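Local structure of ComZ (Thermus thermophilus, 6QVI) at residues L304-I309 / V374-I379; A402-G407 / G434-G439; S333-L338 / D380-R385. The protein is a competence-associated pilin with a pseudopilin-like domain and a beta-solenoid domain, and probably acts as a DNA receptor at the pilus tip. All coordinates share one frame; numbering follows the deposited sequence.

Contact 1: residues L304-I309 / V374-I379; sequences LRIQRI and VVLEGI
L304, I306, V375 and E377 join strands 304-309 and 374-377 by backbone hydrogen bonds, in the manner of neighbouring turns of a solenoid; the strands run parallel, their axes 4.7 Å apart. V375 N donates to L304 O at 2.9 Å, I306 N reaches V375 O, and E377 N donates to I306 O in a nearly straight bond (168° at the hydrogen). The carbonyls of L304 and V375 each take a CA-H contact as well, from V374 and R305.

The charged interaction is on the face that carries R305, Q307 and E377. The R305 chain, extended from CG to NE with CG anti to the backbone N (chi1 162°), crosses the E377 side chain and brings NE to 2.9 Å from E377 OE2. This salt bridge lies at the guanidinium edge, only 7° out of its plane, and the carboxylate is nearly coplanar with the guanidinium. R305 NH2 also donates to Q307 OE1, from above the amide's carbonyl plane, while E377 OE1 has a weak bond from Q299.

Apolar side chains occupy the other face. L304 and V374 run alongside each other, CB to CB 3.9 Å, and L304 CD1 meets L376 CD2 at 4.3 Å. On this face I306 touches M331 and L376 touches L336; I379, in the turn after the strand, packs on both M331 and L336.

R305 thus bridges two side chains, E377 of the neighbouring strand through NE and Q307 of its own strand through NH2, and its guanidinium probably offsets the charge of the buried E377.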
loop_
_atom_site.group_PDB
_atom_site.type_symbol
_atom_site.label_atom_id
_atom_site.label_comp_id
_atom_site.label_asym_id
_atom_site.label_seq_id
_atom_site.Cartn_x
_atom_site.Cartn_y
_atom_site.Cartn_z
ATOM N N LEU A 304 -10.922 -12.962 18.459
ATOM C CA LEU A 304 -10.683 -14.308 18.885
ATOM C C LEU A 304 -9.204 -14.464 18.951
ATOM O O LEU A 304 -8.538 -14.233 17.993
ATOM C CB LEU A 304 -11.235 -15.258 17.845
ATOM C CG LEU A 304 -11.453 -16.698 18.254
ATOM C CD1 LEU A 304 -10.261 -17.529 17.897
ATOM C CD2 LEU A 304 -11.638 -16.751 19.739
ATOM N N ARG A 305 -8.679 -14.867 20.085
ATOM C CA ARG A 305 -7.262 -15.039 20.203
ATOM C C ARG A 305 -6.948 -16.217 21.065
ATOM O O ARG A 305 -7.326 -16.244 22.192
ATOM C CB ARG A 305 -6.662 -13.820 20.829
ATOM C CG ARG A 305 -5.301 -14.083 21.376
ATOM C CD ARG A 305 -4.490 -12.836 21.387
ATOM N NE ARG A 305 -3.328 -13.003 22.208
ATOM C CZ ARG A 305 -3.232 -12.502 23.408
ATOM N NH1 ARG A 305 -4.223 -11.807 23.873
ATOM N NH2 ARG A 305 -2.160 -12.674 24.120
ATOM N N ILE A 306 -6.226 -17.186 20.523
ATOM C CA ILE A 306 -5.870 -18.397 21.231
ATOM C C ILE A 306 -4.395 -18.624 21.250
ATOM O O ILE A 306 -3.766 -18.458 20.264
ATOM C CB ILE A 306 -6.446 -19.590 20.499
ATOM C CG1 ILE A 306 -7.909 -19.367 20.232
ATOM C CG2 ILE A 306 -6.315 -20.840 21.322
ATOM C CD1 ILE A 306 -8.588 -20.607 19.756
ATOM N N GLN A 307 -3.839 -19.021 22.374
ATOM C CA GLN A 307 -2.424 -19.266 22.444
ATOM C C GLN A 307 -2.178 -20.709 22.685
ATOM O O GLN A 307 -3.016 -21.401 23.164
ATOM C CB GLN A 307 -1.794 -18.543 23.604
ATOM C CG GLN A 307 -2.259 -17.139 23.826
ATOM C CD GLN A 307 -1.174 -16.300 24.405
ATOM O OE1 GLN A 307 -0.710 -15.380 23.777
ATOM N NE2 GLN A 307 -0.749 -16.627 25.595
ATOM N N ARG A 308 -0.979 -21.152 22.394
ATOM C CA ARG A 308 -0.659 -22.524 22.599
ATOM C C ARG A 308 0.753 -22.759 22.926
ATOM O O ARG A 308 1.584 -22.771 22.082
ATOM C CB ARG A 308 -0.951 -23.309 21.372
ATOM C CG ARG A 308 -0.304 -24.652 21.443
ATOM C CD ARG A 308 -0.957 -25.578 20.479
ATOM N NE ARG A 308 0.050 -26.381 19.835
ATOM C CZ ARG A 308 0.041 -27.695 19.860
ATOM N NH1 ARG A 308 -0.898 -28.349 20.523
ATOM N NH2 ARG A 308 0.989 -28.379 19.258
ATOM N N ILE A 309 0.978 -23.011 24.184
ATOM C CA ILE A 309 2.264 -23.299 24.779
ATOM C C ILE A 309 2.253 -24.810 25.008
ATOM O O ILE A 309 1.505 -25.302 25.861
ATOM C CB ILE A 309 2.466 -22.510 26.078
ATOM C CG1 ILE A 309 2.556 -21.015 25.813
ATOM C CG2 ILE A 309 3.661 -23.011 26.831
ATOM C CD1 ILE A 309 1.238 -20.292 26.044
ATOM N N VAL A 374 -9.041 -12.555 14.031
ATOM C CA VAL A 374 -8.674 -13.709 14.820
ATOM C C VAL A 374 -7.212 -14.054 14.716
ATOM O O VAL A 374 -6.698 -14.127 13.650
ATOM C CB VAL A 374 -9.513 -14.928 14.412
ATOM C CG1 VAL A 374 -10.178 -14.724 13.088
ATOM C CG2 VAL A 374 -8.696 -16.183 14.339
ATOM N N VAL A 375 -6.545 -14.274 15.835
ATOM C CA VAL A 375 -5.150 -14.647 15.797
ATOM C C VAL A 375 -4.848 -15.844 16.654
ATOM O O VAL A 375 -5.178 -15.856 17.804
ATOM C CB VAL A 375 -4.218 -13.489 16.160
ATOM C CG1 VAL A 375 -4.973 -12.394 16.811
ATOM C CG2 VAL A 375 -3.103 -13.922 17.068
ATOM N N LEU A 376 -4.185 -16.830 16.058
ATOM C CA LEU A 376 -3.791 -18.064 16.695
ATOM C C LEU A 376 -2.319 -18.089 16.882
ATOM O O LEU A 376 -1.616 -18.110 15.943
ATOM C CB LEU A 376 -4.147 -19.203 15.789
ATOM C CG LEU A 376 -5.458 -18.941 15.114
ATOM C CD1 LEU A 376 -5.820 -20.065 14.193
ATOM C CD2 LEU A 376 -6.520 -18.761 16.152
ATOM N N GLU A 377 -1.837 -18.105 18.100
ATOM C CA GLU A 377 -0.420 -18.127 18.309
ATOM C C GLU A 377 0.065 -19.506 18.652
ATOM O O GLU A 377 -0.491 -20.142 19.488
ATOM C CB GLU A 377 -0.043 -17.189 19.437
ATOM C CG GLU A 377 -0.617 -15.803 19.293
ATOM C CD GLU A 377 -0.186 -14.853 20.384
ATOM O OE1 GLU A 377 1.010 -14.708 20.660
ATOM O OE2 GLU A 377 -1.062 -14.230 20.971
ATOM N N GLY A 378 1.119 -19.952 17.999
ATOM C CA GLY A 378 1.697 -21.255 18.242
ATOM C C GLY A 378 0.862 -22.325 17.616
ATOM O O GLY A 378 0.809 -23.425 18.076
ATOM N N ILE A 379 0.263 -21.989 16.507
ATOM C CA ILE A 379 -0.667 -22.864 15.811
ATOM C C ILE A 379 -0.391 -22.673 14.332
ATOM O O ILE A 379 -0.130 -21.550 13.899
ATOM C CB ILE A 379 -2.132 -22.509 16.134
ATOM C CG1 ILE A 379 -2.528 -23.012 17.529
ATOM C CG2 ILE A 379 -3.074 -23.038 15.051
ATOM C CD1 ILE A 379 -3.904 -22.533 17.969
#

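Contact 2: residues A402-G407 / G434-G439; sequences AVLKLG and GFVAEG
In the beta-solenoid domain, strand 398-406 is flanked by strand 432-437 on one edge and by strand 374-377 on the other, and the pairing of A402 with V436 and of V403 with A437 is the parallel register between 398-406 and 432-437. V403 N donates to V436 O at 2.9 Å, and E438 N donates to V403 O at 3.0 Å. V403 thus uses both its backbone N and its O toward the same neighbour, one residue either side of A437.

Side chains stack in like positions on both faces of the pair. A402 CB lies 4.2 Å from V436 CB, and L404 CD2 comes over to V436 CG1 on that face. On the reverse face V403 CG2 rests 3.7 Å from A437 CB, placed there because this methyl sits between the backbone N and the carbonyl carbon, with CG1 beside the N (chi1 -76°). Such alignment of residues from successive parallel strands is a hallmark of solenoid folds. V403 CG1 also reaches A381, L404 touches L279, and V436 packs on L508.

Beyond the last bridge E438 adds a side-chain bond to its backbone one. Its extended side chain, CG anti to the backbone N (chi1 170°), reaches across to K405, where OE2 accepts the backbone N at 2.7 Å from above the carboxylate plane. The same oxygen forms a salt bridge with R295, so one carboxylate oxygen serves a main-chain amide and a guanidinium. K405 crosses E438 at about a right angle, its CG 3.7 Å from E438 CG. Its ammonium goes past the carboxylate: K405 CE packs against G439 CA, and NZ stays 5.9 Å from E438 OE1.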
loop_
_atom_site.group_PDB
_atom_site.type_symbol
_atom_site.label_atom_id
_atom_site.label_comp_id
_atom_site.label_asym_id
_atom_site.label_seq_id
_atom_site.Cartn_x
_atom_site.Cartn_y
_atom_site.Cartn_z
ATOM N N ALA A 402 -4.542 -14.260 11.773
ATOM C CA ALA A 402 -3.120 -14.288 12.063
ATOM C C ALA A 402 -2.753 -15.652 12.610
ATOM O O ALA A 402 -3.434 -16.172 13.498
ATOM C CB ALA A 402 -2.725 -13.223 13.070
ATOM N N VAL A 403 -1.672 -16.211 12.087
ATOM C CA VAL A 403 -1.000 -17.347 12.689
ATOM C C VAL A 403 0.376 -16.839 13.084
ATOM O O VAL A 403 1.197 -16.502 12.221
ATOM C CB VAL A 403 -0.914 -18.563 11.755
ATOM C CG1 VAL A 403 -2.252 -19.291 11.648
ATOM C CG2 VAL A 403 -0.505 -18.108 10.366
ATOM N N LEU A 404 0.614 -16.748 14.381
ATOM C CA LEU A 404 1.849 -16.220 14.926
ATOM C C LEU A 404 2.667 -17.319 15.584
ATOM O O LEU A 404 2.135 -18.340 16.029
ATOM C CB LEU A 404 1.537 -15.125 15.949
ATOM C CG LEU A 404 0.576 -14.016 15.500
ATOM C CD1 LEU A 404 0.551 -12.971 16.585
ATOM C CD2 LEU A 404 0.963 -13.408 14.139
ATOM N N LYS A 405 3.972 -17.104 15.662
ATOM C CA LYS A 405 4.802 -18.056 16.377
ATOM C C LYS A 405 4.710 -17.815 17.873
ATOM O O LYS A 405 4.540 -16.692 18.338
ATOM C CB LYS A 405 6.266 -17.964 15.936
ATOM C CG LYS A 405 6.492 -18.265 14.483
ATOM C CD LYS A 405 7.991 -18.306 14.206
ATOM C CE LYS A 405 8.266 -18.729 12.780
ATOM N NZ LYS A 405 9.728 -18.790 12.531
ATOM N N LEU A 406 4.824 -18.885 18.633
ATOM C CA LEU A 406 4.838 -18.795 20.083
ATOM C C LEU A 406 5.854 -19.815 20.572
ATOM O O LEU A 406 5.661 -21.013 20.361
ATOM C CB LEU A 406 3.454 -19.050 20.663
ATOM C CG LEU A 406 3.325 -18.724 22.149
ATOM C CD1 LEU A 406 4.074 -17.403 22.535
ATOM C CD2 LEU A 406 1.842 -18.689 22.575
ATOM N N GLY A 407 6.940 -19.337 21.176
ATOM C CA GLY A 407 8.041 -20.211 21.537
ATOM C C GLY A 407 8.658 -20.941 20.359
ATOM O O GLY A 407 9.066 -22.107 20.483
ATOM N N GLY A 434 -7.555 -10.893 4.954
ATOM C CA GLY A 434 -6.116 -10.782 5.005
ATOM C C GLY A 434 -5.495 -11.886 5.830
ATOM O O GLY A 434 -6.107 -12.414 6.756
ATOM N N PHE A 435 -4.238 -12.190 5.532
ATOM C CA PHE A 435 -3.545 -13.258 6.235
ATOM C C PHE A 435 -2.192 -12.762 6.704
ATOM O O PHE A 435 -1.355 -12.356 5.886
ATOM C CB PHE A 435 -3.399 -14.476 5.336
ATOM C CG PHE A 435 -4.704 -15.151 5.065
ATOM C CD1 PHE A 435 -5.125 -16.209 5.862
ATOM C CD2 PHE A 435 -5.542 -14.691 4.052
ATOM C CE1 PHE A 435 -6.333 -16.814 5.639
ATOM C CE2 PHE A 435 -6.751 -15.296 3.830
ATOM C CZ PHE A 435 -7.147 -16.368 4.623
ATOM N N VAL A 436 -1.969 -12.836 8.008
ATOM C CA VAL A 436 -0.668 -12.558 8.593
ATOM C C VAL A 436 -0.129 -13.894 9.061
ATOM O O VAL A 436 -0.792 -14.603 9.826
ATOM C CB VAL A 436 -0.755 -11.538 9.742
ATOM C CG1 VAL A 436 0.615 -11.279 10.365
ATOM C CG2 VAL A 436 -1.351 -10.237 9.229
ATOM N N ALA A 437 1.049 -14.261 8.563
ATOM C CA ALA A 437 1.734 -15.465 9.016
ATOM C C ALA A 437 3.148 -15.080 9.426
ATOM O O ALA A 437 3.936 -14.626 8.587
ATOM C CB ALA A 437 1.761 -16.529 7.910
ATOM N N GLU A 438 3.482 -15.290 10.703
ATOM C CA GLU A 438 4.822 -14.934 11.153
ATOM C C GLU A 438 5.857 -15.868 10.556
ATOM O O GLU A 438 7.033 -15.500 10.440
ATOM C CB GLU A 438 4.882 -14.941 12.694
ATOM C CG GLU A 438 6.284 -14.809 13.281
ATOM C CD GLU A 438 6.306 -14.543 14.817
ATOM O OE1 GLU A 438 7.396 -14.162 15.335
ATOM O OE2 GLU A 438 5.266 -14.699 15.501
ATOM N N GLY A 439 5.436 -17.058 10.144
ATOM C CA GLY A 439 6.354 -18.012 9.565
ATOM C C GLY A 439 6.240 -17.971 8.055
ATOM O O GLY A 439 6.364 -16.894 7.450
#

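Contact 3: residues S333-L338 / D380-R385; sequences SGTLTL and DAVLNR
T337 and V382 stand side by side and point the same way from paired positions, with T337 CB facing V382 CG2. The valine methyl that makes this contact lies between its own backbone N and carbonyl carbon, while CG1 is anti to the carbonyl carbon (chi1 -44°). One pair further back on the same face, T335 and D380 are turned obliquely to each other, and T335 OG1 comes 3.8 Å from D380 CB. The carboxylate of D380 looks elsewhere: its OD2 accepts the backbone N of N412.

These two strands, 335-337 and 380-383, belong to the beta-solenoid domain and run parallel, with strand 409-415 beside 380-383 on its other edge. Backbone bonds alternate between them: D380 N to G334 O, L336 N to D380 O at 2.7 Å, V382 N to L336 O at 2.8 Å, and L338 N to V382 O.

L336 and A381 point to the opposite face, where L336 CB lies 3.5 Å from D380 O. Just beyond the last bridge, L338 and L383 lie alongside each other, both with CG beside the backbone N, and L338 CD1 meets L383 CG at 3.6 Å. L368 touches both leucines, Y359 packs on L338, and L413 on L383.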
loop_
_atom_site.group_PDB
_atom_site.type_symbol
_atom_site.label_atom_id
_atom_site.label_comp_id
_atom_site.label_asym_id
_atom_site.label_seq_id
_atom_site.Cartn_x
_atom_site.Cartn_y
_atom_site.Cartn_z
ATOM N N SER A 333 -3.816 -30.419 18.295
ATOM C CA SER A 333 -2.514 -30.774 17.797
ATOM C C SER A 333 -1.496 -29.700 17.635
ATOM O O SER A 333 -0.319 -29.981 17.647
ATOM C CB SER A 333 -2.694 -31.339 16.414
ATOM O OG SER A 333 -3.693 -30.651 15.702
ATOM N N GLY A 334 -1.932 -28.461 17.509
ATOM C CA GLY A 334 -1.026 -27.366 17.216
ATOM C C GLY A 334 -1.073 -26.979 15.765
ATOM O O GLY A 334 -0.334 -26.073 15.332
ATOM N N THR A 335 -1.966 -27.616 15.018
ATOM C CA THR A 335 -2.162 -27.363 13.600
ATOM C C THR A 335 -3.658 -27.430 13.371
ATOM O O THR A 335 -4.282 -28.471 13.609
ATOM C CB THR A 335 -1.442 -28.382 12.701
ATOM O OG1 THR A 335 -0.025 -28.169 12.751
ATOM C CG2 THR A 335 -1.928 -28.252 11.269
ATOM N N LEU A 336 -4.208 -26.316 12.899
ATOM C CA LEU A 336 -5.614 -26.194 12.576
ATOM C C LEU A 336 -5.727 -26.520 11.098
ATOM O O LEU A 336 -5.282 -25.749 10.250
ATOM C CB LEU A 336 -6.072 -24.766 12.819
ATOM C CG LEU A 336 -7.524 -24.343 12.979
ATOM C CD1 LEU A 336 -7.474 -22.859 13.170
ATOM C CD2 LEU A 336 -8.346 -24.676 11.809
ATOM N N THR A 337 -6.363 -27.624 10.769
ATOM C CA THR A 337 -6.572 -27.938 9.384
ATOM C C THR A 337 -8.046 -27.869 9.213
ATOM O O THR A 337 -8.771 -28.368 9.997
ATOM C CB THR A 337 -5.979 -29.281 8.961
ATOM O OG1 THR A 337 -6.987 -30.124 8.414
ATOM C CG2 THR A 337 -5.330 -29.954 10.104
ATOM N N LEU A 338 -8.498 -27.246 8.167
ATOM C CA LEU A 338 -9.938 -27.104 7.988
ATOM C C LEU A 338 -10.488 -28.365 7.331
ATOM O O LEU A 338 -11.035 -29.216 8.039
ATOM C CB LEU A 338 -10.244 -25.866 7.167
ATOM C CG LEU A 338 -9.915 -24.581 7.910
ATOM C CD1 LEU A 338 -10.535 -23.437 7.204
ATOM C CD2 LEU A 338 -10.489 -24.646 9.262
ATOM N N ASP A 380 -0.320 -23.761 13.587
ATOM C CA ASP A 380 -0.291 -23.640 12.146
ATOM C C ASP A 380 -1.712 -23.768 11.608
ATOM O O ASP A 380 -2.621 -24.258 12.282
ATOM C CB ASP A 380 0.647 -24.681 11.541
ATOM C CG ASP A 380 2.126 -24.333 11.783
ATOM O OD1 ASP A 380 3.042 -25.162 11.539
ATOM O OD2 ASP A 380 2.365 -23.184 12.225
ATOM N N ALA A 381 -1.912 -23.298 10.389
ATOM C CA ALA A 381 -3.211 -23.428 9.763
ATOM C C ALA A 381 -3.020 -23.981 8.370
ATOM O O ALA A 381 -2.111 -23.548 7.659
ATOM C CB ALA A 381 -3.946 -22.073 9.722
ATOM N N VAL A 382 -3.867 -24.933 7.982
ATOM C CA VAL A 382 -3.911 -25.390 6.601
ATOM C C VAL A 382 -5.390 -25.392 6.224
ATOM O O VAL A 382 -6.239 -25.808 7.030
ATOM C CB VAL A 382 -3.286 -26.806 6.410
ATOM C CG1 VAL A 382 -1.936 -26.948 7.186
ATOM C CG2 VAL A 382 -4.283 -27.926 6.589
ATOM N N LEU A 383 -5.714 -24.784 5.078
ATOM C CA LEU A 383 -7.030 -24.886 4.459
ATOM C C LEU A 383 -6.841 -25.824 3.295
ATOM O O LEU A 383 -6.128 -25.497 2.337
ATOM C CB LEU A 383 -7.582 -23.544 3.981
ATOM C CG LEU A 383 -7.895 -22.450 4.964
ATOM C CD1 LEU A 383 -6.630 -21.792 5.312
ATOM C CD2 LEU A 383 -8.792 -21.482 4.238
ATOM N N ASN A 384 -7.452 -26.993 3.392
ATOM C CA ASN A 384 -7.115 -28.071 2.491
ATOM C C ASN A 384 -8.109 -28.248 1.362
ATOM O O ASN A 384 -7.914 -29.142 0.537
ATOM C CB ASN A 384 -6.992 -29.364 3.281
ATOM C CG ASN A 384 -5.987 -30.303 2.688
ATOM O OD1 ASN A 384 -5.311 -31.043 3.398
ATOM N ND2 ASN A 384 -5.895 -30.297 1.363
ATOM N N ARG A 385 -9.115 -27.392 1.243
ATOM C CA ARG A 385 -10.072 -27.549 0.158
ATOM C C ARG A 385 -10.531 -26.170 -0.286
ATOM O O ARG A 385 -10.456 -25.211 0.490
ATOM C CB ARG A 385 -11.272 -28.416 0.581
ATOM C CG ARG A 385 -10.866 -29.786 1.125
ATOM C CD ARG A 385 -11.740 -30.922 0.621
ATOM N NE ARG A 385 -13.103 -30.488 0.381
ATOM C CZ ARG A 385 -13.916 -31.087 -0.475
ATOM N NH1 ARG A 385 -13.485 -32.136 -1.166
ATOM N NH2 ARG A 385 -15.148 -30.633 -0.653
#

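Contacts 1 and 2 are joined through neighbouring strands 374-377 and 398-406, with centres about 9 Å apart: L376 N lies 2.7 Å from A402 O and G378 N 2.7 Å from L404 O, both probable hydrogen bonds. Together they give the order 304-309, 374-377, 398-406, 432-437 across parallel strands. Contact 3 lies about 13 Å from each of the others, centre to centre. It interleaves with contact 1 along the chain: 333-338 falls between that contact's segments, and G378 and I379 lead from strand 374-377 into 380-383. Buried apolar side chains join it to both: L376 CD1 lies 3.4 Å from L336 CD1, and V403 CG1 3.8 Å from A381 CB.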